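Side-chain contacts in metagenomic carboxyl esterase MGS0156 (Uncultured organism, PDB 5D8M), which acts as a carboxyl esterase, probably cleaving carboxylic ester bonds by means of an alpha/beta-hydrolase fold: residues A252-T257 against F264-A269; V155-G160 against A297-V302. All coordinates share one frame; numbering follows the deposited sequence. Where two conformers were deposited one is given.

Interaction 1 of 2, residues A252-T257 against F264-A269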
loop_
_atom_site.group_PDB
_atom_site.type_symbol
_atom_site.label_atom_id
_atom_site.label_comp_id
_atom_site.label_asym_id
_atom_site.label_seq_id
_atom_site.Cartn_x
_atom_site.Cartn_y
_atom_site.Cartn_z
ATOM N N ALA A 252 -2.369 -12.745 -5.148
ATOM C CA ALA A 252 -2.328 -14.150 -4.806
ATOM C C ALA A 252 -3.189 -14.897 -5.809
ATOM O O ALA A 252 -3.956 -14.281 -6.541
ATOM C CB ALA A 252 -2.828 -14.379 -3.388
ATOM N N SER A 253 -3.078 -16.220 -5.835
ATOM C CA SER A 253 -3.951 -17.022 -6.674
ATOM C C SER A 253 -5.356 -16.857 -6.149
ATOM O O SER A 253 -5.543 -16.392 -5.022
ATOM C CB SER A 253 -3.539 -18.494 -6.661
ATOM O OG SER A 253 -3.662 -19.021 -5.346
ATOM N N ARG A 254 -6.346 -17.251 -6.946
ATOM C CA ARG A 254 -7.728 -17.148 -6.503
ATOM C C ARG A 254 -7.975 -17.906 -5.197
ATOM O O ARG A 254 -8.621 -17.396 -4.287
ATOM C CB ARG A 254 -8.671 -17.658 -7.585
ATOM C CG ARG A 254 -10.101 -17.371 -7.257
ATOM C CD ARG A 254 -11.039 -17.876 -8.315
ATOM N NE ARG A 254 -12.370 -17.322 -8.097
ATOM C CZ ARG A 254 -13.272 -17.806 -7.242
ATOM N NH1 ARG A 254 -14.459 -17.214 -7.139
ATOM N NH2 ARG A 254 -13.003 -18.873 -6.494
ATOM N N GLU A 255 -7.427 -19.110 -5.083
ATOM C CA GLU A 255 -7.674 -19.916 -3.898
ATOM C C GLU A 255 -6.954 -19.392 -2.645
ATOM O O GLU A 255 -7.363 -19.710 -1.534
ATOM C CB GLU A 255 -7.292 -21.382 -4.155
ATOM C CG GLU A 255 -5.814 -21.690 -4.181
ATOM C CD GLU A 255 -5.533 -23.194 -4.214
ATOM O OE1 GLU A 255 -4.386 -23.593 -3.906
ATOM O OE2 GLU A 255 -6.452 -23.978 -4.547
ATOM N N GLU A 256 -5.899 -18.595 -2.814
ATOM C CA GLU A 256 -5.242 -17.970 -1.658
ATOM C C GLU A 256 -5.692 -16.528 -1.449
ATOM O O GLU A 256 -5.057 -15.754 -0.723
ATOM C CB GLU A 256 -3.720 -18.035 -1.803
ATOM C CG GLU A 256 -3.168 -19.475 -1.805
ATOM C CD GLU A 256 -3.534 -20.281 -0.544
ATOM O OE1 GLU A 256 -3.683 -19.686 0.549
ATOM O OE2 GLU A 256 -3.666 -21.529 -0.644
ATOM N N THR A 257 -6.802 -16.175 -2.080
ATOM C CA THR A 257 -7.406 -14.858 -1.951
ATOM C C THR A 257 -8.622 -15.002 -1.007
ATOM O O THR A 257 -9.395 -15.941 -1.150
ATOM C CB THR A 257 -7.831 -14.296 -3.350
ATOM O OG1 THR A 257 -6.664 -14.056 -4.169
ATOM C CG2 THR A 257 -8.619 -12.999 -3.222
ATOM N N PHE A 264 -14.605 -9.704 -6.176
ATOM C CA PHE A 264 -13.979 -8.537 -6.795
ATOM C C PHE A 264 -12.757 -8.985 -7.567
ATOM O O PHE A 264 -12.509 -8.497 -8.664
ATOM C CB PHE A 264 -13.639 -7.477 -5.729
ATOM C CG PHE A 264 -14.822 -7.123 -4.877
ATOM C CD1 PHE A 264 -15.827 -6.301 -5.385
ATOM C CD2 PHE A 264 -14.990 -7.685 -3.616
ATOM C CE1 PHE A 264 -16.971 -6.001 -4.619
ATOM C CE2 PHE A 264 -16.129 -7.389 -2.834
ATOM C CZ PHE A 264 -17.118 -6.550 -3.332
ATOM N N TYR A 265 -12.009 -9.935 -7.000
ATOM C CA TYR A 265 -10.934 -10.588 -7.737
ATOM C C TYR A 265 -11.416 -11.095 -9.100
ATOM O O TYR A 265 -10.710 -10.985 -10.100
ATOM C CB TYR A 265 -10.372 -11.759 -6.935
ATOM C CG TYR A 265 -9.359 -12.576 -7.706
ATOM C CD1 TYR A 265 -8.003 -12.251 -7.668
ATOM C CD2 TYR A 265 -9.750 -13.668 -8.456
ATOM C CE1 TYR A 265 -7.077 -13.000 -8.378
ATOM C CE2 TYR A 265 -8.840 -14.414 -9.162
ATOM C CZ TYR A 265 -7.511 -14.080 -9.119
ATOM O OH TYR A 265 -6.614 -14.847 -9.830
ATOM N N ASP A 266 -12.616 -11.670 -9.118
ATOM C CA ASP A 266 -13.141 -12.293 -10.313
ATOM C C ASP A 266 -13.455 -11.254 -11.396
ATOM O O ASP A 266 -13.277 -11.512 -12.575
ATOM C CB ASP A 266 -14.396 -13.114 -9.994
ATOM C CG ASP A 266 -14.078 -14.435 -9.271
ATOM O OD1 ASP A 266 -12.899 -14.882 -9.270
ATOM O OD2 ASP A 266 -15.023 -15.037 -8.728
ATOM N N ILE A 267 -13.891 -10.072 -10.987
ATOM C CA ILE A 267 -14.102 -9.001 -11.936
ATOM C C ILE A 267 -12.781 -8.565 -12.570
ATOM O O ILE A 267 -12.671 -8.483 -13.806
ATOM C CB ILE A 267 -14.773 -7.802 -11.270
ATOM C CG1 ILE A 267 -16.172 -8.207 -10.800
ATOM C CG2 ILE A 267 -14.872 -6.637 -12.263
ATOM C CD1 ILE A 267 -16.843 -7.134 -9.963
ATOM N N LEU A 268 -11.791 -8.289 -11.738
ATOM C CA LEU A 268 -10.495 -7.805 -12.215
ATOM C C LEU A 268 -9.764 -8.856 -13.054
ATOM O O LEU A 268 -9.132 -8.527 -14.076
ATOM C CB LEU A 268 -9.627 -7.369 -11.032
ATOM C CG LEU A 268 -10.168 -6.187 -10.202
ATOM C CD1 LEU A 268 -9.190 -5.800 -9.105
ATOM C CD2 LEU A 268 -10.439 -5.006 -11.094
ATOM N N ALA A 269 -9.899 -10.121 -12.659
ATOM C CA ALA A 269 -9.231 -11.218 -13.358
ATOM C C ALA A 269 -9.734 -11.417 -14.781
ATOM O O ALA A 269 -9.076 -12.091 -15.551
ATOM C CB ALA A 269 -9.382 -12.511 -12.576
HETATM O O HOH W 1 -4.156 -14.384 -9.390
#
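The loop that leaves strand 244-248 folds back onto helix 262-269, which follows it in the chain, and there Arg254 of the loop forms a salt bridge with Asp266 of the helix and packs against Tyr265. The salt bridge is bidentate and side-on: Arg254 NE donates to Asp266 OD1 at 2.8 Å, and Arg254 NH1 donates to Asp266 OD2, also at 2.8 Å. Each oxygen uses its syn lone pair, and guanidinium and carboxylate are nearly coplanar, 14° apart, so the two bonds together restrain the rotation of both groups. Arginine suits this place because its long chain can span the gap and still offer two N-H groups in one plane. With CG anti to the backbone N (chi1 -171°) and the chain extended as far as NE, its methylenes run past Tyr265 on the way; Arg254 CB lies 3.6 Å from Tyr265 CE2, while Arg254 CA sits over one face of the ring. The guanidinium plane is turned 75° from the ring, and it is Arg254 CB and CG that touch it, at CE2 and CD2. On the loop side, Thr257 OG1 donates to Ser253 O at 2.7 Å, tying the turn together, and Arg262 NE, from the start of the helix, donates a hydrogen bond to Arg254 O. Tyrosine adds a polar end to a buried ring: Tyr265 OH donates to a water at 2.5 Å, and that water in turn donates to Ala252 O at 2.9 Å.

Interaction 2 of 2, residues V155-G160 against A297-V302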
loop_
_atom_site.group_PDB
_atom_site.type_symbol
_atom_site.label_atom_id
_atom_site.label_comp_id
_atom_site.label_asym_id
_atom_site.label_seq_id
_atom_site.Cartn_x
_atom_site.Cartn_y
_atom_site.Cartn_z
ATOM N N VAL A 155 4.950 4.550 4.926
ATOM C CA VAL A 155 4.593 3.221 4.463
ATOM C C VAL A 155 3.083 3.183 4.403
ATOM O O VAL A 155 2.413 3.328 5.428
ATOM C CB VAL A 155 5.121 2.115 5.382
ATOM C CG1 VAL A 155 4.743 0.754 4.826
ATOM C CG2 VAL A 155 6.654 2.233 5.507
ATOM N N THR A 156 2.557 3.064 3.189
ATOM C CA THR A 156 1.160 3.351 2.935
ATOM C C THR A 156 0.490 2.126 2.360
ATOM O O THR A 156 1.161 1.280 1.761
ATOM C CB THR A 156 1.021 4.559 1.947
ATOM O OG1 THR A 156 1.565 4.216 0.659
ATOM C CG2 THR A 156 1.812 5.762 2.444
ATOM N N HIS A 157 -0.830 2.030 2.530
ATOM C CA HIS A 157 -1.588 0.905 1.998
ATOM C C HIS A 157 -2.811 1.435 1.248
ATOM O O HIS A 157 -3.498 2.355 1.725
ATOM C CB HIS A 157 -2.012 -0.045 3.141
ATOM C CG HIS A 157 -2.838 -1.220 2.696
ATOM N ND1 HIS A 157 -4.107 -1.459 3.178
ATOM C CD2 HIS A 157 -2.567 -2.228 1.833
ATOM C CE1 HIS A 157 -4.581 -2.568 2.639
ATOM N NE2 HIS A 157 -3.663 -3.059 1.824
ATOM N N SER A 158 -3.052 0.865 0.067
ATOM C CA SER A 158 -4.275 1.151 -0.668
ATOM C C SER A 158 -4.451 2.654 -0.952
ATOM O O SER A 158 -3.573 3.320 -1.481
ATOM C CB SER A 158 -5.458 0.606 0.128
ATOM O OG SER A 158 -6.659 0.633 -0.619
ATOM N N LYS A 159 -5.599 3.189 -0.549
ATOM C CA LYS A 159 -5.865 4.618 -0.749
ATOM C C LYS A 159 -4.885 5.524 0.028
ATOM O O LYS A 159 -4.685 6.703 -0.314
ATOM C CB LYS A 159 -7.318 4.939 -0.356
ATOM C CG LYS A 159 -7.725 6.402 -0.627
ATOM C CD LYS A 159 -9.228 6.615 -0.458
ATOM C CE LYS A 159 -9.550 8.101 -0.280
ATOM N NZ LYS A 159 -8.993 8.611 1.045
ATOM N N GLY A 160 -4.282 4.982 1.082
ATOM C CA GLY A 160 -3.319 5.751 1.868
ATOM C C GLY A 160 -2.159 6.261 1.042
ATOM O O GLY A 160 -1.603 7.344 1.293
ATOM N N ALA A 297 0.067 -12.420 -1.743
ATOM C CA ALA A 297 -0.869 -12.083 -0.692
ATOM C C ALA A 297 -2.003 -11.303 -1.337
ATOM O O ALA A 297 -1.769 -10.612 -2.345
ATOM C CB ALA A 297 -0.156 -11.218 0.412
ATOM N N ASP A 298 -3.202 -11.345 -0.755
ATOM C CA ASP A 298 -4.283 -10.543 -1.311
ATOM C C ASP A 298 -4.220 -9.150 -0.671
ATOM O O ASP A 298 -3.350 -8.874 0.148
ATOM C CB ASP A 298 -5.675 -11.230 -1.143
ATOM C CG ASP A 298 -6.122 -11.379 0.336
ATOM O OD1 ASP A 298 -5.787 -10.519 1.190
ATOM O OD2 ASP A 298 -6.878 -12.339 0.638
ATOM N N HIS A 299 -5.131 -8.278 -1.072
ATOM C CA HIS A 299 -5.104 -6.875 -0.675
ATOM C C HIS A 299 -4.998 -6.658 0.831
ATOM O O HIS A 299 -4.273 -5.778 1.285
ATOM C CB HIS A 299 -6.361 -6.181 -1.208
ATOM C CG HIS A 299 -6.312 -4.693 -1.109
ATOM N ND1 HIS A 299 -5.461 -3.925 -1.877
ATOM C CD2 HIS A 299 -7.004 -3.826 -0.327
ATOM C CE1 HIS A 299 -5.646 -2.650 -1.585
ATOM N NE2 HIS A 299 -6.569 -2.565 -0.644
ATOM N N LEU A 300 -5.714 -7.463 1.609
ATOM C CA LEU A 300 -5.736 -7.269 3.062
ATOM C C LEU A 300 -4.596 -7.988 3.771
ATOM O O LEU A 300 -3.989 -7.470 4.718
ATOM C CB LEU A 300 -7.089 -7.728 3.611
ATOM C CG LEU A 300 -8.231 -6.840 3.141
ATOM C CD1 LEU A 300 -9.556 -7.380 3.703
ATOM C CD2 LEU A 300 -8.019 -5.385 3.558
ATOM N N ALA A 301 -4.249 -9.162 3.286
ATOM C CA ALA A 301 -3.199 -9.950 3.944
ATOM C C ALA A 301 -1.846 -9.240 3.942
ATOM O O ALA A 301 -1.057 -9.374 4.870
ATOM C CB ALA A 301 -3.072 -11.319 3.278
ATOM N N VAL A 302 -1.562 -8.476 2.899
ATOM C CA VAL A 302 -0.234 -7.876 2.794
ATOM C C VAL A 302 0.005 -6.806 3.878
ATOM O O VAL A 302 1.154 -6.473 4.172
ATOM C CB VAL A 302 -0.025 -7.302 1.351
ATOM C CG1 VAL A 302 -0.886 -6.026 1.123
ATOM C CG2 VAL A 302 1.459 -7.051 1.072
#
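His157 and His299 meet through one hydrogen bond and a ring contact. In the bond, His157 NE2 donates to His299 O at 2.8 Å, somewhat bent and tilted from the carbonyl plane; with CG anti to the backbone N (chi1 178°), the His157 ring extends toward the 297-302 loop. The rings lie obliquely, planes 33° apart, with the NE2 and CE1 side of His157 over one face of His299. Van der Waals contact adds Val302 CG1, 4.1 Å from His157 NE2. Replacing His157 by an alanine would probably leave His299 O without this donor and remove the packing over one face of the His299 ring, giving its loop more freedom to shift. Within that loop, Asp298 OD1 accepts from Ala301 N in an Asx motif. A close polar approach brings Ser158 OG, in one of two modelled conformers, to the edge of the His299 ring, 3.2 Å from His299 NE2, while His299 ND1 is hydrogen-bonded to Asp276 OD2. Ser158 has a positive phi (57°) in the sharp turn between strand 151-157 and helix 159-170, and a CB on Gly160 would probably come too close to His157 O. These features are consistent with the nucleophile elbow and Ser-His-Asp catalytic triad of an alpha/beta hydrolase.

How the interactions relate
The two contacts lie about 15 Å apart between centres, interaction 2 about 4 Å and interaction 1 about 18 Å from the centre of the chain. Along the sequence 155-160 comes first, then 252-257 and 264-269, then 297-302, so interaction 1 is a local loop-to-helix closure within the long span that interaction 2 bridges. One parallel sheet serves both: 155-160 takes in the end of strand 151-157, while 252-257 and 297-302 lie in the loops after strands 244-248 and 290-293. The two contacts also touch, Ala252 CB packing 3.8 Å from Ala297 C, while Asp298 accepts a hydrogen bond from Ser258 N. The peripheral loop is thus joined directly to the loop carrying the probable catalytic histidine.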